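Local structure of chitinase (Chromobacterium violaceum, 4TXG) at residues Phe300-Gly305 with Asp354-Gln359; Gln347-Arg352 with Tyr364-Ala369; Glu580-Ile585 with Thr629-Asn634. The protein probably hydrolyses the glycosidic bonds of chitin, as a family 18 glycosyl hydrolase whose sequence also includes a predicted chitin-binding module. All coordinates share one frame; numbering follows the deposited sequence.

Overall arrangement
Contacts 1 and 2 are neighbours, their centres 11 Å apart, and both draw on helix 338-360; their segments alternate along the chain. Tyr364 of contact 2 joins them, its ring lying against Leu301, where Leu301 CD1 is 3.7 Å from Tyr364 CD1, and against the backbone of Ala356 and Ala357. Contact 3 belongs to a different part of the same barrel, its centre 34 Å from that of contact 1 and 30 Å from that of contact 2; the nearest atoms are about 20 Å and 16 Å apart. The family signature DGxDxDxE runs along strand 308-312 and just past its C-terminal end, beside strand 365-371; it probably carries the catalytic acid.

Contact 1. Residues Phe300-Gly305 with Asp354-Gln359; sequences FLRKYG and DRAAAQ
Arg302 reaches across from helix 287-304 to helix 338-360 and sets its guanidinium edge against the side-chain amide of Gln359. The two side chains cross at about a right angle, yet their flat ends are almost coplanar, with 28° between the planes. Arg302 NH2 donates a hydrogen to Gln359 OE1 over 2.9 Å, with an N-H...O angle of 151°. The donor lies in the carbonyl plane of the amide and the acceptor in the guanidinium plane, an edge-to-edge meeting. One face of the same guanidinium rests on Ala356, where Ala356 CB is 3.6 Å from Arg302 NH2. The methyl group thus supports the charged end from one side while the amide meets it at the rim.

The nearest CA atoms, those of Arg302 and Ala356, are 9.1 Å apart, a gap the long arginine chain crosses. Arg302 does this by placing CG beside its own backbone N (chi1 -77°) and then running extended from CG to NE. Both helices belong to the outer layer of the (beta/alpha)8 barrel of family 18 glycosyl hydrolases; they come immediately before and after strand 308-312 in the chain's sequence of barrel elements, and they meet here near their C-terminal ends.

The stronger polar partner of the arginine lies just beyond Gln359. The negative end of the helix 338-360 dipole is close by and probably helps to stabilise the positive charge of Arg302, together with the carboxylate of Asp360 at the end of that helix. Arg302 NE forms a salt bridge with Asp360 OD2, an oxygen that also takes a hydrogen bond from Tyr364 OH.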
# COMPACT_ATOMS: atom_id res chain seq x y z
N PHE A 300 13.60 -18.23 -4.73
CA PHE A 300 13.25 -18.10 -3.31
C PHE A 300 11.86 -18.67 -3.04
O PHE A 300 11.67 -19.43 -2.08
CB PHE A 300 13.31 -16.63 -2.90
CG PHE A 300 13.17 -16.39 -1.43
CD1 PHE A 300 11.93 -16.21 -0.85
CD2 PHE A 300 14.30 -16.29 -0.63
CE1 PHE A 300 11.81 -15.96 0.53
CE2 PHE A 300 14.20 -16.04 0.73
CZ PHE A 300 12.95 -15.87 1.30
N LEU A 301 10.89 -18.30 -3.87
CA LEU A 301 9.54 -18.85 -3.74
C LEU A 301 9.53 -20.38 -3.82
O LEU A 301 8.85 -21.06 -3.04
CB LEU A 301 8.63 -18.29 -4.84
CG LEU A 301 8.40 -16.78 -4.86
CD1 LEU A 301 7.24 -16.42 -5.77
CD2 LEU A 301 8.19 -16.23 -3.48
N ARG A 302 10.28 -20.92 -4.78
CA ARG A 302 10.36 -22.37 -4.95
C ARG A 302 11.02 -23.05 -3.76
O ARG A 302 10.62 -24.15 -3.37
CB ARG A 302 11.13 -22.70 -6.24
CG ARG A 302 10.30 -22.50 -7.48
CD ARG A 302 11.15 -22.52 -8.74
NE ARG A 302 10.32 -22.68 -9.94
CZ ARG A 302 10.76 -22.52 -11.18
NH1 ARG A 302 12.02 -22.18 -11.41
NH2 ARG A 302 9.93 -22.69 -12.20
N LYS A 303 12.02 -22.40 -3.19
CA LYS A 303 12.81 -23.01 -2.11
C LYS A 303 12.06 -23.09 -0.80
O LYS A 303 12.15 -24.09 -0.07
CB LYS A 303 14.11 -22.22 -1.90
CG LYS A 303 15.02 -22.81 -0.84
CD LYS A 303 16.35 -22.07 -0.81
CE LYS A 303 17.36 -22.74 0.10
NZ LYS A 303 18.63 -21.94 0.11
N TYR A 304 11.30 -22.04 -0.48
CA TYR A 304 10.68 -21.93 0.83
C TYR A 304 9.16 -22.06 0.81
O TYR A 304 8.51 -21.97 1.86
CB TYR A 304 11.08 -20.60 1.48
CG TYR A 304 12.57 -20.54 1.75
CD1 TYR A 304 13.17 -21.42 2.64
CD2 TYR A 304 13.38 -19.61 1.09
CE1 TYR A 304 14.53 -21.39 2.89
CE2 TYR A 304 14.75 -19.57 1.34
CZ TYR A 304 15.31 -20.46 2.24
OH TYR A 304 16.67 -20.43 2.49
N GLY A 305 8.60 -22.29 -0.37
CA GLY A 305 7.17 -22.53 -0.48
C GLY A 305 6.29 -21.30 -0.27
O GLY A 305 5.13 -21.43 0.12
N ASP A 354 5.17 -15.50 -13.98
CA ASP A 354 4.20 -16.15 -14.86
C ASP A 354 4.80 -17.40 -15.50
O ASP A 354 4.16 -18.44 -15.56
CB ASP A 354 3.70 -15.21 -15.96
CG ASP A 354 2.65 -14.22 -15.47
OD1 ASP A 354 2.20 -14.33 -14.31
OD2 ASP A 354 2.27 -13.32 -16.26
N ARG A 355 6.03 -17.30 -16.00
CA ARG A 355 6.68 -18.45 -16.62
C ARG A 355 6.94 -19.56 -15.60
O ARG A 355 6.73 -20.74 -15.90
CB ARG A 355 8.00 -18.04 -17.27
CG ARG A 355 7.80 -17.10 -18.45
CD ARG A 355 9.11 -16.72 -19.11
NE ARG A 355 8.91 -15.54 -19.95
CZ ARG A 355 8.46 -15.59 -21.19
NH1 ARG A 355 8.30 -14.46 -21.87
NH2 ARG A 355 8.18 -16.76 -21.76
N ALA A 356 7.39 -19.19 -14.40
CA ALA A 356 7.62 -20.16 -13.34
C ALA A 356 6.31 -20.86 -12.94
O ALA A 356 6.29 -22.07 -12.70
CB ALA A 356 8.25 -19.49 -12.12
N ALA A 357 5.23 -20.10 -12.87
CA ALA A 357 3.92 -20.64 -12.52
C ALA A 357 3.47 -21.68 -13.56
O ALA A 357 2.94 -22.73 -13.21
CB ALA A 357 2.89 -19.52 -12.41
N ALA A 358 3.69 -21.37 -14.83
CA ALA A 358 3.32 -22.28 -15.89
C ALA A 358 4.14 -23.57 -15.81
O ALA A 358 3.62 -24.66 -16.04
CB ALA A 358 3.49 -21.62 -17.25
N GLN A 359 5.41 -23.43 -15.46
CA GLN A 359 6.29 -24.60 -15.32
C GLN A 359 5.93 -25.43 -14.09
O GLN A 359 6.01 -26.66 -14.14
CB GLN A 359 7.75 -24.17 -15.22
CG GLN A 359 8.28 -23.49 -16.48
CD GLN A 359 9.46 -22.57 -16.20
OE1 GLN A 359 9.95 -22.48 -15.08
NE2 GLN A 359 9.92 -21.87 -17.24

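Contact 2. Residues Gln347-Arg352 with Tyr364-Ala369; sequences QTLRDR and YQITAA
Helix segment 347-352 and strand segment 364-369 run in roughly opposite directions, inclined to each other, and come closest at Arg350 and Ile366, whose CA atoms are 7.1 Å apart. Helix 338-360 turns back through a short loop into strand 365-371, which pairs in parallel with strand 308-312; the contact is thus the returning half of a beta-alpha-beta crossover in the barrel wall.

Ile366 is the strand residue that fills the interface. CA, CB, CG1 and CD1 of Ile366 form an extended line that carries the methyl to the helix backbone: Ile366 CD1 lies 3.4 Å from Arg350 N and 3.5 Å from Leu349 C, which marks a tight fit. Leu349 approaches the same methyl from its own side of the helix, with Leu349 CB 3.8 Å from Ile366 CD1.

Arg350 closes over the other flank. Rather than stretching out, it folds at two successive bonds (chi2 82°, chi3 -82°), and this double bend brings the guanidinium back across Ile366. Ile366 CD1 sits over the centre of one face of the Arg350 guanidinium, 3.9 Å above its plane, and Ile366 CG1 is 3.9 Å from Arg350 NH2. At the edge of the group, Arg350 NH1 makes a weak hydrogen bond to Tyr364 O, 3.2 Å long and bent to 130°, though the oxygen lies in the guanidinium plane.

Stronger partners fix the rest of the group. NH2 forms a salt bridge with Asp390 OD2 and also bonds Tyr388 O, while NE pairs with Asp354 OD1 one turn further along the helix. Since Asp390 OD2 also accepts from Ile366 N, one carboxylate oxygen ties the strand backbone to the helix arginine. A buried positive charge is accordingly paired with two aspartates, which would probably offset the cost of burying it, while its flat face serves as apolar packing surface for Ile366.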
# COMPACT_ATOMS: atom_id res chain seq x y z
N GLN A 347 7.24 -5.36 -14.48
CA GLN A 347 6.97 -6.09 -15.72
C GLN A 347 7.83 -7.35 -15.81
O GLN A 347 7.36 -8.41 -16.22
CB GLN A 347 7.23 -5.21 -16.95
CG GLN A 347 6.92 -5.94 -18.25
CD GLN A 347 6.85 -5.03 -19.46
OE1 GLN A 347 6.89 -3.81 -19.34
NE2 GLN A 347 6.75 -5.64 -20.64
N THR A 348 9.08 -7.24 -15.38
CA THR A 348 10.00 -8.37 -15.44
C THR A 348 9.66 -9.41 -14.38
O THR A 348 9.70 -10.62 -14.63
CB THR A 348 11.46 -7.91 -15.27
OG1 THR A 348 11.75 -6.91 -16.24
CG2 THR A 348 12.42 -9.09 -15.47
N LEU A 349 9.32 -8.95 -13.19
CA LEU A 349 8.89 -9.86 -12.13
C LEU A 349 7.64 -10.63 -12.55
O LEU A 349 7.55 -11.84 -12.34
CB LEU A 349 8.63 -9.05 -10.86
CG LEU A 349 8.76 -9.65 -9.47
CD1 LEU A 349 10.02 -10.47 -9.30
CD2 LEU A 349 8.77 -8.45 -8.51
N ARG A 350 6.70 -9.93 -13.18
CA ARG A 350 5.47 -10.54 -13.69
C ARG A 350 5.79 -11.62 -14.71
O ARG A 350 5.25 -12.73 -14.66
CB ARG A 350 4.56 -9.47 -14.31
CG ARG A 350 3.28 -10.01 -14.97
CD ARG A 350 2.17 -10.25 -13.93
NE ARG A 350 2.32 -11.53 -13.24
CZ ARG A 350 1.82 -11.79 -12.04
NH1 ARG A 350 1.98 -13.00 -11.50
NH2 ARG A 350 1.15 -10.84 -11.37
N ASP A 351 6.69 -11.29 -15.63
CA ASP A 351 7.12 -12.23 -16.66
C ASP A 351 7.76 -13.49 -16.05
O ASP A 351 7.41 -14.62 -16.41
CB ASP A 351 8.10 -11.55 -17.62
CG ASP A 351 8.59 -12.48 -18.71
OD1 ASP A 351 9.53 -13.26 -18.45
OD2 ASP A 351 8.04 -12.44 -19.83
N ARG A 352 8.69 -13.30 -15.12
CA ARG A 352 9.41 -14.44 -14.57
C ARG A 352 8.50 -15.31 -13.72
O ARG A 352 8.57 -16.54 -13.76
CB ARG A 352 10.62 -14.01 -13.74
CG ARG A 352 11.67 -13.25 -14.53
CD ARG A 352 12.22 -14.04 -15.71
NE ARG A 352 13.34 -13.30 -16.30
CZ ARG A 352 13.20 -12.34 -17.22
NH1 ARG A 352 12.00 -12.01 -17.68
NH2 ARG A 352 14.28 -11.72 -17.68
N TYR A 364 1.85 -17.90 -8.75
CA TYR A 364 2.61 -17.01 -7.87
C TYR A 364 2.10 -15.58 -7.99
O TYR A 364 2.05 -15.02 -9.08
CB TYR A 364 4.11 -17.05 -8.19
CG TYR A 364 4.73 -18.42 -8.07
CD1 TYR A 364 4.89 -19.03 -6.83
CD2 TYR A 364 5.15 -19.12 -9.20
CE1 TYR A 364 5.45 -20.29 -6.71
CE2 TYR A 364 5.71 -20.39 -9.10
CZ TYR A 364 5.86 -20.97 -7.85
OH TYR A 364 6.42 -22.23 -7.74
N GLN A 365 1.73 -14.99 -6.86
CA GLN A 365 1.21 -13.63 -6.84
C GLN A 365 2.32 -12.59 -6.73
O GLN A 365 3.34 -12.82 -6.09
CB GLN A 365 0.19 -13.46 -5.70
CG GLN A 365 -1.17 -14.12 -5.95
CD GLN A 365 -2.17 -13.89 -4.83
OE1 GLN A 365 -1.86 -14.11 -3.66
NE2 GLN A 365 -3.39 -13.45 -5.18
N ILE A 366 2.12 -11.44 -7.36
CA ILE A 366 2.94 -10.26 -7.07
C ILE A 366 2.07 -9.20 -6.46
O ILE A 366 1.06 -8.80 -7.05
CB ILE A 366 3.61 -9.68 -8.32
CG1 ILE A 366 4.36 -10.76 -9.07
CG2 ILE A 366 4.55 -8.53 -7.93
CD1 ILE A 366 5.03 -10.25 -10.29
N THR A 367 2.44 -8.74 -5.28
CA THR A 367 1.73 -7.64 -4.67
C THR A 367 2.71 -6.52 -4.36
O THR A 367 3.93 -6.68 -4.50
CB THR A 367 0.98 -8.09 -3.40
OG1 THR A 367 1.91 -8.45 -2.37
CG2 THR A 367 0.11 -9.31 -3.72
N ALA A 368 2.19 -5.36 -3.96
CA ALA A 368 3.05 -4.28 -3.55
C ALA A 368 2.42 -3.49 -2.43
O ALA A 368 1.21 -3.30 -2.40
CB ALA A 368 3.37 -3.35 -4.74
N ALA A 369 3.25 -3.08 -1.49
CA ALA A 369 2.85 -2.10 -0.48
C ALA A 369 3.09 -0.73 -1.11
O ALA A 369 4.22 -0.40 -1.49
CB ALA A 369 3.66 -2.27 0.79

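Contact 3. Residues Glu580-Ile585 with Thr629-Asn634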
# COMPACT_ATOMS: atom_id res chain seq x y z
N GLU A 580 -5.97 2.89 17.22
CA GLU A 580 -6.87 2.19 16.31
C GLU A 580 -7.50 1.10 17.15
O GLU A 580 -6.78 0.29 17.75
CB GLU A 580 -6.10 1.62 15.11
CG GLU A 580 -6.97 0.98 14.02
CD GLU A 580 -7.56 2.00 13.06
OE1 GLU A 580 -8.29 2.91 13.50
OE2 GLU A 580 -7.29 1.91 11.85
N ASP A 581 -8.82 1.06 17.25
CA ASP A 581 -9.43 0.02 18.08
C ASP A 581 -10.76 -0.44 17.51
O ASP A 581 -11.03 -0.24 16.32
CB ASP A 581 -9.57 0.49 19.56
CG ASP A 581 -10.48 1.70 19.76
OD1 ASP A 581 -11.38 1.97 18.92
OD2 ASP A 581 -10.32 2.37 20.81
N GLU A 582 -11.59 -1.10 18.32
CA GLU A 582 -12.74 -1.79 17.75
C GLU A 582 -13.73 -0.83 17.10
O GLU A 582 -14.41 -1.19 16.13
CB GLU A 582 -13.43 -2.63 18.82
CG GLU A 582 -12.56 -3.79 19.29
CD GLU A 582 -12.83 -4.19 20.73
OE1 GLU A 582 -12.10 -3.71 21.64
OE2 GLU A 582 -13.75 -5.01 20.95
N GLN A 583 -13.82 0.39 17.61
CA GLN A 583 -14.79 1.33 17.05
C GLN A 583 -14.37 1.77 15.65
O GLN A 583 -15.20 1.82 14.74
CB GLN A 583 -14.98 2.55 17.96
CG GLN A 583 -16.15 3.45 17.52
CD GLN A 583 -16.45 4.56 18.51
OE1 GLN A 583 -15.74 4.71 19.50
NE2 GLN A 583 -17.50 5.34 18.24
N SER A 584 -13.08 2.08 15.48
CA SER A 584 -12.62 2.57 14.18
C SER A 584 -12.49 1.43 13.18
O SER A 584 -12.78 1.61 11.99
CB SER A 584 -11.28 3.32 14.31
OG SER A 584 -10.28 2.55 14.96
N ILE A 585 -12.08 0.25 13.64
CA ILE A 585 -12.03 -0.92 12.78
C ILE A 585 -13.44 -1.26 12.27
O ILE A 585 -13.61 -1.58 11.10
CB ILE A 585 -11.40 -2.15 13.50
CG1 ILE A 585 -9.90 -1.90 13.74
CG2 ILE A 585 -11.58 -3.42 12.67
CD1 ILE A 585 -9.10 -1.62 12.47
N THR A 629 -8.27 -8.37 14.56
CA THR A 629 -8.34 -9.32 13.46
C THR A 629 -9.61 -10.17 13.57
O THR A 629 -10.23 -10.49 12.56
CB THR A 629 -7.09 -10.20 13.42
OG1 THR A 629 -5.96 -9.36 13.12
CG2 THR A 629 -7.21 -11.27 12.35
N SER A 630 -10.01 -10.50 14.79
CA SER A 630 -11.23 -11.28 14.99
C SER A 630 -12.46 -10.48 14.57
O SER A 630 -13.42 -11.03 14.02
CB SER A 630 -11.36 -11.72 16.45
OG SER A 630 -10.36 -12.67 16.78
N LEU A 631 -12.44 -9.18 14.86
CA LEU A 631 -13.54 -8.32 14.45
C LEU A 631 -13.61 -8.24 12.93
O LEU A 631 -14.69 -8.34 12.35
CB LEU A 631 -13.38 -6.91 15.04
CG LEU A 631 -14.39 -5.85 14.59
CD1 LEU A 631 -15.82 -6.26 14.92
CD2 LEU A 631 -14.05 -4.50 15.25
N LEU A 632 -12.46 -8.06 12.28
CA LEU A 632 -12.43 -8.05 10.82
C LEU A 632 -12.95 -9.37 10.24
O LEU A 632 -13.80 -9.38 9.34
CB LEU A 632 -11.00 -7.79 10.32
CG LEU A 632 -10.45 -6.38 10.49
CD1 LEU A 632 -8.96 -6.35 10.17
CD2 LEU A 632 -11.21 -5.39 9.62
N TYR A 633 -12.44 -10.48 10.75
CA TYR A 633 -12.84 -11.79 10.26
C TYR A 633 -14.32 -12.08 10.49
O TYR A 633 -15.01 -12.60 9.61
CB TYR A 633 -12.00 -12.90 10.89
CG TYR A 633 -12.46 -14.25 10.43
CD1 TYR A 633 -12.24 -14.67 9.12
CD2 TYR A 633 -13.18 -15.09 11.27
CE1 TYR A 633 -12.70 -15.88 8.67
CE2 TYR A 633 -13.64 -16.31 10.83
CZ TYR A 633 -13.40 -16.71 9.53
OH TYR A 633 -13.86 -17.93 9.09
N ASN A 634 -14.82 -11.76 11.68
CA ASN A 634 -16.22 -12.02 11.99
C ASN A 634 -17.15 -11.18 11.11
O ASN A 634 -18.23 -11.62 10.74
CB ASN A 634 -16.51 -11.76 13.47
CG ASN A 634 -15.92 -12.83 14.38
OD1 ASN A 634 -15.82 -14.00 13.98
ND2 ASN A 634 -15.54 -12.44 15.59
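The first turn of helix 582-594, started by a capping box, packs through Glu582 and Ile585 against Leu631 and Leu632 of helix 627-636 at the outside of the family 18 barrel. In the box, Asp581 is the N-cap: its OD1 accepts from Gln583 N over 3.2 Å, the donor standing above the carboxylate plane. In return, Ser584 OG accepts from Asp581 N at 3.1 Å, with a fairly straight N-H...O angle of 152°.

Across the helix pair the side-chain contacts are apolar and gather on Ile585 CG2 and the CD2 methyls of Leu631 and Leu632. Ile585 CG2, placed anti to the backbone N, lies in the fork between the two leucines, 3.7 Å from Leu631 CD2 and 3.6 Å from Leu632 CD2. The leucines come at it differently: Leu631 slides past Ile585 in the opposite direction, whereas Leu632 crosses it at about a right angle. Leu631 CD2 continues up to the opening turn of the other helix, reaching Glu582 O at 3.4 Å and Glu582 CB at 4.1 Å. The carboxylate of Glu582 is engaged elsewhere, by Tyr609 OH.

Towards the barrel, Ile585 also leans on Val461 of strand 457-462 and Leu632 on Tyr463 just after it, while Leu628 adds a further contact to Ile585 from helix 627-636. Ser584 is packed against Pro566 of strand 565-570, so the cap of helix 582-594 also borders the small antiparallel sheet.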